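Long-range contacts in eukaryotic Translation Initiation 4E (Schistosoma mansoni, PDB 3HXI), which binds the 7-methylguanosine cap of messenger RNA for translation initiation and is probably held in check by 4E-BP: residues S15-L20 with V36-T41; G61-M66 with Q127-G132; D111-E116 with G152-E157. All blocks are in the same frame, centred on the assembly; numbering follows the deposited sequence.

Contact 1 of 3, residues S15-L20 with V36-T41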
loop_
_atom_site.group_PDB
_atom_site.type_symbol
_atom_site.label_atom_id
_atom_site.label_comp_id
_atom_site.label_asym_id
_atom_site.label_seq_id
_atom_site.Cartn_x
_atom_site.Cartn_y
_atom_site.Cartn_z
ATOM N N SER A 15 -8.435 0.076 11.746
ATOM C CA SER A 15 -8.229 1.508 11.603
ATOM C C SER A 15 -6.958 1.748 10.794
ATOM O O SER A 15 -5.956 1.046 10.985
ATOM C CB SER A 15 -8.088 2.171 12.968
ATOM O OG SER A 15 -7.980 3.567 12.812
ATOM N N TRP A 16 -7.020 2.729 9.898
ATOM C CA TRP A 16 -5.923 3.066 8.981
ATOM C C TRP A 16 -5.577 4.529 9.085
ATOM O O TRP A 16 -6.447 5.368 9.341
ATOM C CB TRP A 16 -6.318 2.758 7.521
ATOM C CG TRP A 16 -6.651 1.345 7.276
ATOM C CD1 TRP A 16 -7.870 0.753 7.451
ATOM C CD2 TRP A 16 -5.775 0.324 6.781
ATOM N NE1 TRP A 16 -7.798 -0.581 7.138
ATOM C CE2 TRP A 16 -6.528 -0.873 6.711
ATOM C CE3 TRP A 16 -4.427 0.299 6.403
ATOM C CZ2 TRP A 16 -5.982 -2.084 6.279
ATOM C CZ3 TRP A 16 -3.880 -0.907 5.952
ATOM C CH2 TRP A 16 -4.656 -2.085 5.904
ATOM N N SER A 17 -4.303 4.841 8.862
ATOM C CA SER A 17 -3.877 6.230 8.766
ATOM C C SER A 17 -3.258 6.523 7.400
ATOM O O SER A 17 -2.641 5.648 6.783
ATOM C CB SER A 17 -2.928 6.587 9.897
ATOM O OG SER A 17 -3.625 6.506 11.133
ATOM N N TYR A 18 -3.465 7.746 6.932
ATOM C CA TYR A 18 -3.087 8.137 5.584
ATOM C C TYR A 18 -2.070 9.265 5.676
ATOM O O TYR A 18 -2.280 10.270 6.383
ATOM C CB TYR A 18 -4.331 8.593 4.833
ATOM C CG TYR A 18 -4.284 8.523 3.316
ATOM C CD1 TYR A 18 -4.041 9.668 2.560
ATOM C CD2 TYR A 18 -4.557 7.327 2.634
ATOM C CE1 TYR A 18 -4.045 9.625 1.165
ATOM C CE2 TYR A 18 -4.548 7.272 1.233
ATOM C CZ TYR A 18 -4.302 8.440 0.512
ATOM O OH TYR A 18 -4.305 8.430 -0.869
ATOM N N TYR A 19 -0.967 9.105 4.961
ATOM C CA TYR A 19 0.124 10.056 5.058
ATOM C C TYR A 19 0.542 10.549 3.697
ATOM O O TYR A 19 0.433 9.826 2.703
ATOM C CB TYR A 19 1.364 9.389 5.684
ATOM C CG TYR A 19 1.164 8.728 7.019
ATOM C CD1 TYR A 19 1.617 9.340 8.179
ATOM C CD2 TYR A 19 0.556 7.464 7.123
ATOM C CE1 TYR A 19 1.457 8.735 9.426
ATOM C CE2 TYR A 19 0.389 6.852 8.360
ATOM C CZ TYR A 19 0.834 7.497 9.506
ATOM O OH TYR A 19 0.675 6.904 10.738
ATOM N N LEU A 20 1.036 11.789 3.675
ATOM C CA LEU A 20 1.714 12.358 2.512
ATOM C C LEU A 20 3.179 12.515 2.803
ATOM O O LEU A 20 3.557 13.063 3.840
ATOM C CB LEU A 20 1.143 13.751 2.186
ATOM C CG LEU A 20 -0.378 13.897 2.262
ATOM C CD1 LEU A 20 -0.787 15.341 1.953
ATOM C CD2 LEU A 20 -1.104 12.914 1.319
ATOM N N VAL A 36 -2.363 12.818 7.450
ATOM C CA VAL A 36 -3.477 13.687 7.038
ATOM C C VAL A 36 -4.859 13.122 7.371
ATOM O O VAL A 36 -5.853 13.837 7.264
ATOM C CB VAL A 36 -3.378 14.085 5.545
ATOM C CG1 VAL A 36 -2.126 14.928 5.299
ATOM C CG2 VAL A 36 -3.408 12.845 4.628
ATOM N N ALA A 37 -4.923 11.852 7.778
ATOM C CA ALA A 37 -6.176 11.243 8.229
ATOM C C ALA A 37 -5.984 9.888 8.900
ATOM O O ALA A 37 -4.995 9.189 8.648
ATOM C CB ALA A 37 -7.178 11.144 7.079
ATOM N N THR A 38 -6.907 9.568 9.811
ATOM C CA THR A 38 -7.066 8.241 10.398
ATOM C C THR A 38 -8.543 7.901 10.241
ATOM O O THR A 38 -9.405 8.705 10.597
ATOM C CB THR A 38 -6.676 8.182 11.903
ATOM O OG1 THR A 38 -5.273 8.431 12.062
ATOM C CG2 THR A 38 -6.990 6.805 12.492
ATOM N N PHE A 39 -8.843 6.731 9.685
ATOM C CA PHE A 39 -10.238 6.355 9.419
ATOM C C PHE A 39 -10.499 4.895 9.809
ATOM O O PHE A 39 -9.563 4.102 9.921
ATOM C CB PHE A 39 -10.622 6.630 7.955
ATOM C CG PHE A 39 -9.854 5.806 6.953
ATOM C CD1 PHE A 39 -10.282 4.533 6.611
ATOM C CD2 PHE A 39 -8.685 6.306 6.362
ATOM C CE1 PHE A 39 -9.559 3.755 5.694
ATOM C CE2 PHE A 39 -7.963 5.533 5.443
ATOM C CZ PHE A 39 -8.406 4.261 5.114
ATOM N N SER A 40 -11.765 4.547 10.016
ATOM C CA SER A 40 -12.090 3.233 10.528
ATOM C C SER A 40 -13.435 2.746 9.999
ATOM O O SER A 40 -13.955 1.719 10.458
ATOM C CB SER A 40 -12.105 3.276 12.046
ATOM O OG SER A 40 -12.945 4.328 12.463
ATOM N N THR A 41 -13.977 3.483 9.031
ATOM C CA THR A 41 -15.262 3.152 8.406
ATOM C C THR A 41 -15.106 3.246 6.894
ATOM O O THR A 41 -14.239 3.997 6.400
ATOM C CB THR A 41 -16.402 4.126 8.871
ATOM O OG1 THR A 41 -16.195 5.447 8.318
ATOM C CG2 THR A 41 -16.461 4.215 10.425
#
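W16 and F39 face each other as a hydrogen-bonded pair of two antiparallel strands, their side chains on one face of the sheet. W16 N donates to F39 O at 2.9 Å and F39 N to W16 O at 2.8 Å. F39 CB places CG between the backbone N and the carbonyl carbon (chi1 64°), which swings the ring over the neighbouring strand. CD2 passes beside W16 O; CE2 and CE1 flank W16 CB, and CZ comes down on it at 3.5 Å. The methylene therefore lies over one face of the phenyl ring, displaced toward its rim, in a CH-pi contact. The indole is almost parallel to that ring but slid aside. On the other face of the sheet, S17 OG and T38 OG1 share a hydrogen bond of 2.7 Å. V36 and A37 both stand opposite Y18, a classic beta bulge: Y18 O accepts from V36 N at 2.8 Å and only weakly from A37 N. Helices 42-50 and 96-108 pack on the face that carries W16, Y18 and F39. The bulged hairpin of strands 11-21 and 33-41 thus closes one border of the eIF4E sheet.

Contact 2 of 3, residues G61-M66 with Q127-G132. With GTG (7-methyl-guanosine-5'-triphosphate-5'-guanosine), chain C.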
loop_
_atom_site.group_PDB
_atom_site.type_symbol
_atom_site.label_atom_id
_atom_site.label_comp_id
_atom_site.label_asym_id
_atom_site.label_seq_id
_atom_site.Cartn_x
_atom_site.Cartn_y
_atom_site.Cartn_z
ATOM N N GLY A 61 7.668 12.462 -6.968
ATOM C CA GLY A 61 8.414 12.408 -5.711
ATOM C C GLY A 61 7.603 12.690 -4.456
ATOM O O GLY A 61 8.163 12.643 -3.346
ATOM N N LYS A 62 6.313 13.018 -4.620
ATOM C CA LYS A 62 5.370 13.200 -3.496
ATOM C C LYS A 62 4.581 11.909 -3.368
ATOM O O LYS A 62 3.934 11.494 -4.320
ATOM C CB LYS A 62 4.415 14.364 -3.738
ATOM C CG LYS A 62 3.232 14.429 -2.733
ATOM C CD LYS A 62 2.428 15.730 -2.865
ATOM C CE LYS A 62 0.981 15.541 -2.395
ATOM N NZ LYS A 62 0.310 16.856 -2.132
ATOM N N ASP A 63 4.660 11.263 -2.215
ATOM C CA ASP A 63 4.186 9.894 -2.100
ATOM C C ASP A 63 2.997 9.795 -1.144
ATOM O O ASP A 63 2.818 10.652 -0.283
ATOM C CB ASP A 63 5.327 8.968 -1.637
ATOM C CG ASP A 63 6.518 8.943 -2.605
ATOM O OD1 ASP A 63 6.376 9.424 -3.731
ATOM O OD2 ASP A 63 7.607 8.425 -2.242
ATOM N N LEU A 64 2.206 8.736 -1.306
ATOM C CA LEU A 64 1.052 8.448 -0.465
ATOM C C LEU A 64 1.302 7.129 0.267
ATOM O O LEU A 64 1.712 6.137 -0.353
ATOM C CB LEU A 64 -0.204 8.307 -1.321
ATOM C CG LEU A 64 -0.490 9.409 -2.343
ATOM C CD1 LEU A 64 -1.700 9.010 -3.224
ATOM C CD2 LEU A 64 -0.721 10.738 -1.627
ATOM N N TYR A 65 1.062 7.139 1.578
ATOM C CA TYR A 65 1.235 5.953 2.435
ATOM C C TYR A 65 -0.064 5.681 3.171
ATOM O O TYR A 65 -0.611 6.597 3.809
ATOM C CB TYR A 65 2.336 6.207 3.485
ATOM C CG TYR A 65 3.768 6.154 2.965
ATOM C CD1 TYR A 65 4.588 5.044 3.244
ATOM C CD2 TYR A 65 4.301 7.204 2.194
ATOM C CE1 TYR A 65 5.898 4.977 2.766
ATOM C CE2 TYR A 65 5.613 7.150 1.712
ATOM C CZ TYR A 65 6.407 6.028 2.007
ATOM O OH TYR A 65 7.708 5.931 1.529
ATOM N N MET A 66 -0.554 4.441 3.111
ATOM C CA MET A 66 -1.719 4.059 3.926
ATOM C C MET A 66 -1.387 2.832 4.765
ATOM O O MET A 66 -1.127 1.751 4.213
ATOM C CB MET A 66 -2.973 3.805 3.085
ATOM C CG MET A 66 -4.216 3.483 3.955
ATOM S SD MET A 66 -5.617 2.757 3.080
ATOM C CE MET A 66 -5.028 1.070 2.853
ATOM N N GLN A 127 4.120 5.785 -5.186
ATOM C CA GLN A 127 5.287 6.633 -5.439
ATOM C C GLN A 127 5.332 7.035 -6.916
ATOM O O GLN A 127 5.758 6.263 -7.766
ATOM C CB GLN A 127 6.578 5.922 -5.031
ATOM C CG GLN A 127 6.599 5.542 -3.563
ATOM C CD GLN A 127 7.832 4.761 -3.200
ATOM O OE1 GLN A 127 8.057 3.664 -3.717
ATOM N NE2 GLN A 127 8.651 5.328 -2.321
ATOM N N PRO A 128 4.869 8.252 -7.225
ATOM C CA PRO A 128 4.965 8.735 -8.605
ATOM C C PRO A 128 6.402 9.151 -8.942
ATOM O O PRO A 128 7.025 9.916 -8.207
ATOM C CB PRO A 128 4.019 9.939 -8.622
ATOM C CG PRO A 128 4.055 10.444 -7.221
ATOM C CD PRO A 128 4.229 9.229 -6.334
ATOM N N ARG A 129 6.924 8.620 -10.041
ATOM C CA ARG A 129 8.279 8.922 -10.463
ATOM C C ARG A 129 8.313 9.118 -11.964
ATOM O O ARG A 129 7.574 8.463 -12.699
ATOM C CB ARG A 129 9.247 7.798 -10.104
ATOM C CG ARG A 129 9.376 7.459 -8.619
ATOM C CD ARG A 129 10.094 8.559 -7.843
ATOM N NE ARG A 129 10.243 8.166 -6.446
ATOM C CZ ARG A 129 9.307 8.326 -5.520
ATOM N NH1 ARG A 129 9.540 7.932 -4.271
ATOM N NH2 ARG A 129 8.147 8.896 -5.839
ATOM N N SER A 130 9.171 10.041 -12.392
ATOM C CA SER A 130 9.461 10.288 -13.811
ATOM C C SER A 130 9.884 9.041 -14.589
ATOM O O SER A 130 9.459 8.840 -15.723
ATOM C CB SER A 130 10.572 11.326 -13.920
ATOM O OG SER A 130 10.082 12.585 -13.514
ATOM N N ARG A 131 10.729 8.225 -13.972
ATOM C CA ARG A 131 11.343 7.070 -14.630
ATOM C C ARG A 131 10.411 5.858 -14.631
ATOM O O ARG A 131 10.663 4.869 -15.319
ATOM C CB ARG A 131 12.650 6.716 -13.920
ATOM N N GLY A 132 9.335 5.941 -13.859
ATOM C CA GLY A 132 8.388 4.833 -13.720
ATOM C C GLY A 132 7.913 4.793 -12.277
ATOM O O GLY A 132 8.727 4.689 -11.344
HETATM P PA GTG C . 12.445 5.788 -2.228
HETATM O O1A GTG C . 11.721 7.104 -2.321
HETATM O O2A GTG C . 11.715 4.493 -1.944
HETATM O O3A GTG C . 13.390 5.516 -3.498
HETATM P PB GTG C . 13.446 6.262 -4.901
HETATM O O1B GTG C . 12.086 6.310 -5.553
HETATM O O2B GTG C . 14.614 5.622 -5.646
HETATM O O3B GTG C . 13.936 7.722 -4.440
HETATM N N9A GTG C . 13.745 5.933 2.968
HETATM C C8A GTG C . 12.732 5.344 2.325
HETATM N N7A GTG C . 11.979 4.672 3.225
HETATM C C7X GTG C . 10.763 3.900 2.867
HETATM C C5A GTG C . 12.537 4.851 4.425
HETATM C C6A GTG C . 12.175 4.382 5.693
HETATM O O6A GTG C . 11.172 3.658 5.894
HETATM N N1A GTG C . 12.967 4.721 6.741
HETATM C C2A GTG C . 14.064 5.519 6.546
HETATM N N2A GTG C . 14.862 5.875 7.569
HETATM N N3A GTG C . 14.405 5.972 5.319
HETATM C C4A GTG C . 13.642 5.648 4.260
HETATM O O5D GTG C . 13.497 5.950 -1.056
HETATM C C5D GTG C . 14.455 7.002 -1.129
HETATM C C4D GTG C . 15.258 7.033 0.152
HETATM O O4D GTG C . 14.397 7.419 1.215
HETATM C C3D GTG C . 15.823 5.688 0.560
HETATM O O3D GTG C . 17.035 5.402 -0.136
HETATM C C2D GTG C . 16.022 5.883 2.044
HETATM O O2D GTG C . 17.241 6.602 2.281
HETATM C C1D GTG C . 14.835 6.768 2.407
HETATM P PG GTG C . 14.025 9.049 -5.342
HETATM O O1G GTG C . 13.164 8.992 -6.564
HETATM O O2G GTG C . 15.489 9.431 -5.473
HETATM O O5E GTG C . 13.368 10.094 -4.313
HETATM C C5E GTG C . 11.964 10.070 -4.064
HETATM C C4E GTG C . 11.586 11.210 -3.140
HETATM O O4E GTG C . 12.230 11.013 -1.878
HETATM C C3E GTG C . 12.064 12.562 -3.639
HETATM O O3E GTG C . 11.158 13.546 -3.113
HETATM C C2E GTG C . 13.416 12.758 -2.969
HETATM O O2E GTG C . 13.773 14.142 -2.820
HETATM C C1E GTG C . 13.145 12.097 -1.624
HETATM N N9B GTG C . 14.296 11.511 -0.908
HETATM C C8B GTG C . 14.980 10.462 -1.626
HETATM N N7B GTG C . 15.995 10.076 -0.651
HETATM C C5B GTG C . 15.817 10.830 0.476
HETATM C C6B GTG C . 16.512 10.886 1.774
HETATM O O6B GTG C . 17.480 10.100 1.958
HETATM N N1B GTG C . 16.081 11.795 2.694
HETATM C C2B GTG C . 15.018 12.636 2.448
HETATM N N2B GTG C . 14.595 13.528 3.378
HETATM N N3B GTG C . 14.336 12.630 1.277
HETATM C C4B GTG C . 14.688 11.762 0.307
#
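R129 meets D63 end-on, with two nitrogens on two oxygens: NH2 donates to D63 OD1 at 2.8 Å and NH1 to D63 OD2 at the same 2.8 Å. Both oxygens use their syn lone pairs, and the carboxylate and guanidinium planes lie only 8° apart, so the pair forms a nearly flat, straight salt bridge. The guanidinium has further N-H groups for the cap analogue GTG. R129 NE donates to GTG O1B at 2.8 Å and NH1 reaches GTG O1A at 3.0 Å, while GTG C5E lies over one face of the group. A bend at chi2 (-70°) turns the head back toward 61-66.

A second shell holds this first one in place. Q127 NE2 approaches D63 OD2 from above the carboxylate plane at 3.3 Å and also donates to GTG O2A, so that one amide nitrogen bridges the acid and a phosphate oxygen. P128 O receives R129 NH2 on one face of its carbonyl plane and G61 N on the other, the latter at 2.9 Å. With D63 and P128 O both in its plane, the guanidinium is held against rotation, and the carboxylate probably offsets part of its charge beside the triphosphate. G61 O in turn accepts GTG O3E, the ribose hydroxyl of the second guanosine. K62 O, covered by the P128 ring, has no polar partner in the model.

W75, E76, K134 and R178 also hydrogen-bond the ligand. Farther out, strand 63-68 runs between strands 11-21 and 121-127, pairing through D63 with F21 and through L64 with F126, whereas L64 and M66 pack against helix 96-108; the loop carrying R129 joins strand 121-127 to strand 134-139.

Contact 3 of 3, residues D111-E116 with G152-E157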
loop_
_atom_site.group_PDB
_atom_site.type_symbol
_atom_site.label_atom_id
_atom_site.label_comp_id
_atom_site.label_asym_id
_atom_site.label_seq_id
_atom_site.Cartn_x
_atom_site.Cartn_y
_atom_site.Cartn_z
ATOM N N ASP A 111 -10.016 -8.061 1.798
ATOM C CA ASP A 111 -10.595 -9.060 0.894
ATOM C C ASP A 111 -9.586 -10.151 0.517
ATOM O O ASP A 111 -9.350 -10.427 -0.661
ATOM C CB ASP A 111 -11.236 -8.417 -0.350
ATOM C CG ASP A 111 -12.249 -9.336 -1.007
ATOM O OD1 ASP A 111 -12.750 -10.239 -0.300
ATOM O OD2 ASP A 111 -12.542 -9.165 -2.208
ATOM N N TRP A 112 -8.981 -10.730 1.554
ATOM C CA TRP A 112 -8.014 -11.820 1.453
ATOM C C TRP A 112 -8.777 -13.069 1.817
ATOM O O TRP A 112 -9.727 -12.994 2.583
ATOM C CB TRP A 112 -6.873 -11.634 2.474
ATOM C CG TRP A 112 -6.282 -10.259 2.436
ATOM C CD1 TRP A 112 -6.550 -9.221 3.290
ATOM C CD2 TRP A 112 -5.363 -9.750 1.464
ATOM N NE1 TRP A 112 -5.835 -8.112 2.924
ATOM C CE2 TRP A 112 -5.104 -8.398 1.803
ATOM C CE3 TRP A 112 -4.724 -10.306 0.345
ATOM C CZ2 TRP A 112 -4.235 -7.583 1.057
ATOM C CZ3 TRP A 112 -3.864 -9.493 -0.407
ATOM C CH2 TRP A 112 -3.615 -8.150 -0.036
ATOM N N ASP A 113 -8.345 -14.213 1.299
ATOM C CA ASP A 113 -9.023 -15.473 1.598
ATOM C C ASP A 113 -9.006 -15.832 3.094
ATOM O O ASP A 113 -10.021 -16.307 3.627
ATOM C CB ASP A 113 -8.465 -16.608 0.734
ATOM C CG ASP A 113 -8.870 -16.495 -0.748
ATOM O OD1 ASP A 113 -9.870 -15.808 -1.068
ATOM O OD2 ASP A 113 -8.190 -17.115 -1.603
ATOM N N THR A 114 -7.884 -15.567 3.770
ATOM C CA THR A 114 -7.638 -16.056 5.130
ATOM C C THR A 114 -7.284 -14.943 6.112
ATOM O O THR A 114 -6.709 -13.926 5.720
ATOM C CB THR A 114 -6.492 -17.104 5.136
ATOM O OG1 THR A 114 -5.256 -16.452 4.849
ATOM C CG2 THR A 114 -6.717 -18.172 4.075
ATOM N N ASP A 115 -7.613 -15.149 7.392
ATOM C CA ASP A 115 -7.244 -14.233 8.473
ATOM C C ASP A 115 -5.744 -13.996 8.483
ATOM O O ASP A 115 -5.291 -12.877 8.695
ATOM C CB ASP A 115 -7.683 -14.772 9.851
ATOM C CG ASP A 115 -9.208 -14.831 10.022
ATOM O OD1 ASP A 115 -9.962 -14.397 9.109
ATOM O OD2 ASP A 115 -9.659 -15.352 11.078
ATOM N N GLU A 116 -4.985 -15.060 8.230
ATOM C CA GLU A 116 -3.533 -15.017 8.270
ATOM C C GLU A 116 -2.924 -14.037 7.262
ATOM O O GLU A 116 -1.936 -13.368 7.565
ATOM C CB GLU A 116 -2.960 -16.414 8.052
ATOM C CG GLU A 116 -1.443 -16.473 8.124
ATOM C CD GLU A 116 -0.899 -16.496 9.558
ATOM O OE1 GLU A 116 -1.676 -16.654 10.526
ATOM O OE2 GLU A 116 0.333 -16.364 9.707
ATOM N N GLY A 152 0.588 -11.830 -2.798
ATOM C CA GLY A 152 1.087 -11.338 -4.076
ATOM C C GLY A 152 0.154 -11.726 -5.206
ATOM O O GLY A 152 -0.147 -10.901 -6.073
ATOM N N ARG A 153 -0.323 -12.976 -5.176
ATOM C CA ARG A 153 -1.239 -13.466 -6.204
ATOM C C ARG A 153 -2.550 -12.680 -6.220
ATOM O O ARG A 153 -3.019 -12.278 -7.296
ATOM C CB ARG A 153 -1.473 -14.977 -6.056
ATOM C CG ARG A 153 -0.280 -15.802 -6.550
ATOM C CD ARG A 153 -0.528 -17.303 -6.556
ATOM N NE ARG A 153 -0.084 -17.936 -5.313
ATOM C CZ ARG A 153 -0.885 -18.312 -4.320
ATOM N NH1 ARG A 153 -0.364 -18.869 -3.244
ATOM N NH2 ARG A 153 -2.203 -18.142 -4.397
ATOM N N ARG A 154 -3.109 -12.429 -5.043
ATOM C CA ARG A 154 -4.351 -11.647 -4.906
ATOM C C ARG A 154 -4.194 -10.194 -5.368
ATOM O O ARG A 154 -5.110 -9.640 -5.979
ATOM C CB ARG A 154 -4.865 -11.732 -3.452
ATOM C CG ARG A 154 -6.113 -10.894 -3.099
ATOM C CD ARG A 154 -7.364 -11.242 -3.914
ATOM N NE ARG A 154 -7.602 -12.682 -4.048
ATOM C CZ ARG A 154 -8.321 -13.422 -3.201
ATOM N NH1 ARG A 154 -8.897 -12.875 -2.140
ATOM N NH2 ARG A 154 -8.477 -14.730 -3.426
ATOM N N ILE A 155 -3.048 -9.575 -5.060
ATOM C CA ILE A 155 -2.748 -8.207 -5.527
ATOM C C ILE A 155 -2.788 -8.167 -7.060
ATOM O O ILE A 155 -3.389 -7.251 -7.656
ATOM C CB ILE A 155 -1.368 -7.723 -5.022
ATOM C CG1 ILE A 155 -1.383 -7.477 -3.511
ATOM C CG2 ILE A 155 -0.925 -6.407 -5.711
ATOM C CD1 ILE A 155 0.017 -7.136 -2.920
ATOM N N LYS A 156 -2.141 -9.144 -7.703
ATOM C CA LYS A 156 -2.066 -9.164 -9.168
ATOM C C LYS A 156 -3.447 -9.305 -9.768
ATOM O O LYS A 156 -3.772 -8.655 -10.769
ATOM C CB LYS A 156 -1.167 -10.292 -9.694
ATOM C CG LYS A 156 0.272 -10.188 -9.267
ATOM C CD LYS A 156 1.202 -10.943 -10.214
ATOM C CE LYS A 156 1.525 -10.127 -11.464
ATOM N NZ LYS A 156 2.134 -11.007 -12.492
ATOM N N GLU A 157 -4.266 -10.147 -9.144
ATOM C CA GLU A 157 -5.641 -10.358 -9.609
ATOM C C GLU A 157 -6.421 -9.066 -9.522
ATOM O O GLU A 157 -6.987 -8.617 -10.509
ATOM C CB GLU A 157 -6.325 -11.451 -8.803
ATOM C CG GLU A 157 -5.809 -12.844 -9.124
ATOM C CD GLU A 157 -6.230 -13.895 -8.104
ATOM O OE1 GLU A 157 -6.849 -13.534 -7.076
ATOM O OE2 GLU A 157 -5.928 -15.092 -8.329
#
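Two flat groups, the indole of W112 and the guanidinium of R154, lie with planes only 7° apart, but they are not stacked on each other. It is the aliphatic part of the arginine that touches the ring: R154 CG approaches W112 CE3 obliquely at 3.8 Å, with CB close to CZ3. At the ring edge, near its plane, I155 CG1 meets W112 CH2 at 4.2 Å. The guanidinium uses its own edge for polar partners. D111 O and D113 OD1 both lie close to its plane, D111 O accepting from NH1 at 2.9 Å.

R154 leaves the helix with CG anti to the backbone N (chi1 176°) and then folds at chi2 and chi3, which carries its head across to the loop. There NH2 and NH1 converge on the single oxygen D113 OD1, at 2.9 Å and 3.3 Å. Both come from the same face, above the carboxylate plane, and the two planes stand 74° apart, a geometry quite unlike a coplanar bidentate pair. NE turns to E157 OE1 at 3.2 Å, one helical turn farther on. One arginine thus joins two acids and a backbone carbonyl, and its positive charge probably eases the proximity of the acids.

D111 adds a further salt bridge from its OD2 to R158, and L106 of helix 96-108 packs beside W112 and R154. The bound peptide reaches this same corner: W112 O accepts a hydrogen bond and D115 OD1 forms a salt bridge, in each case with a basic side chain of the peptide. A salt-bridge network beside a buried tryptophan therefore ties helix 145-159 to the loop before helix 115-120, at the dorsal surface where eIF4E receives 4E-BP peptides.

In the fold
Contacts 1 and 2 belong to one sheet: strands 11-21 and 63-68 are neighbours, and the two contacts touch where Y19 N probably donates to Y65 O and where W16 packs on M66. Contact 3 touches neither, lying among helices on the other side of the chain's centre from contact 2, about 24 Å away between centres. All three are partly buried, yet their chemistry follows their place. Contact 1 combines backbone pairing with aromatic packing under the helices; contact 2 uses a nearly coplanar salt bridge to present nitrogens to cap phosphates; contact 3 spreads one arginine over a loop and helix near the bound peptide. Cap site and peptide site thus occupy separate parts of one domain.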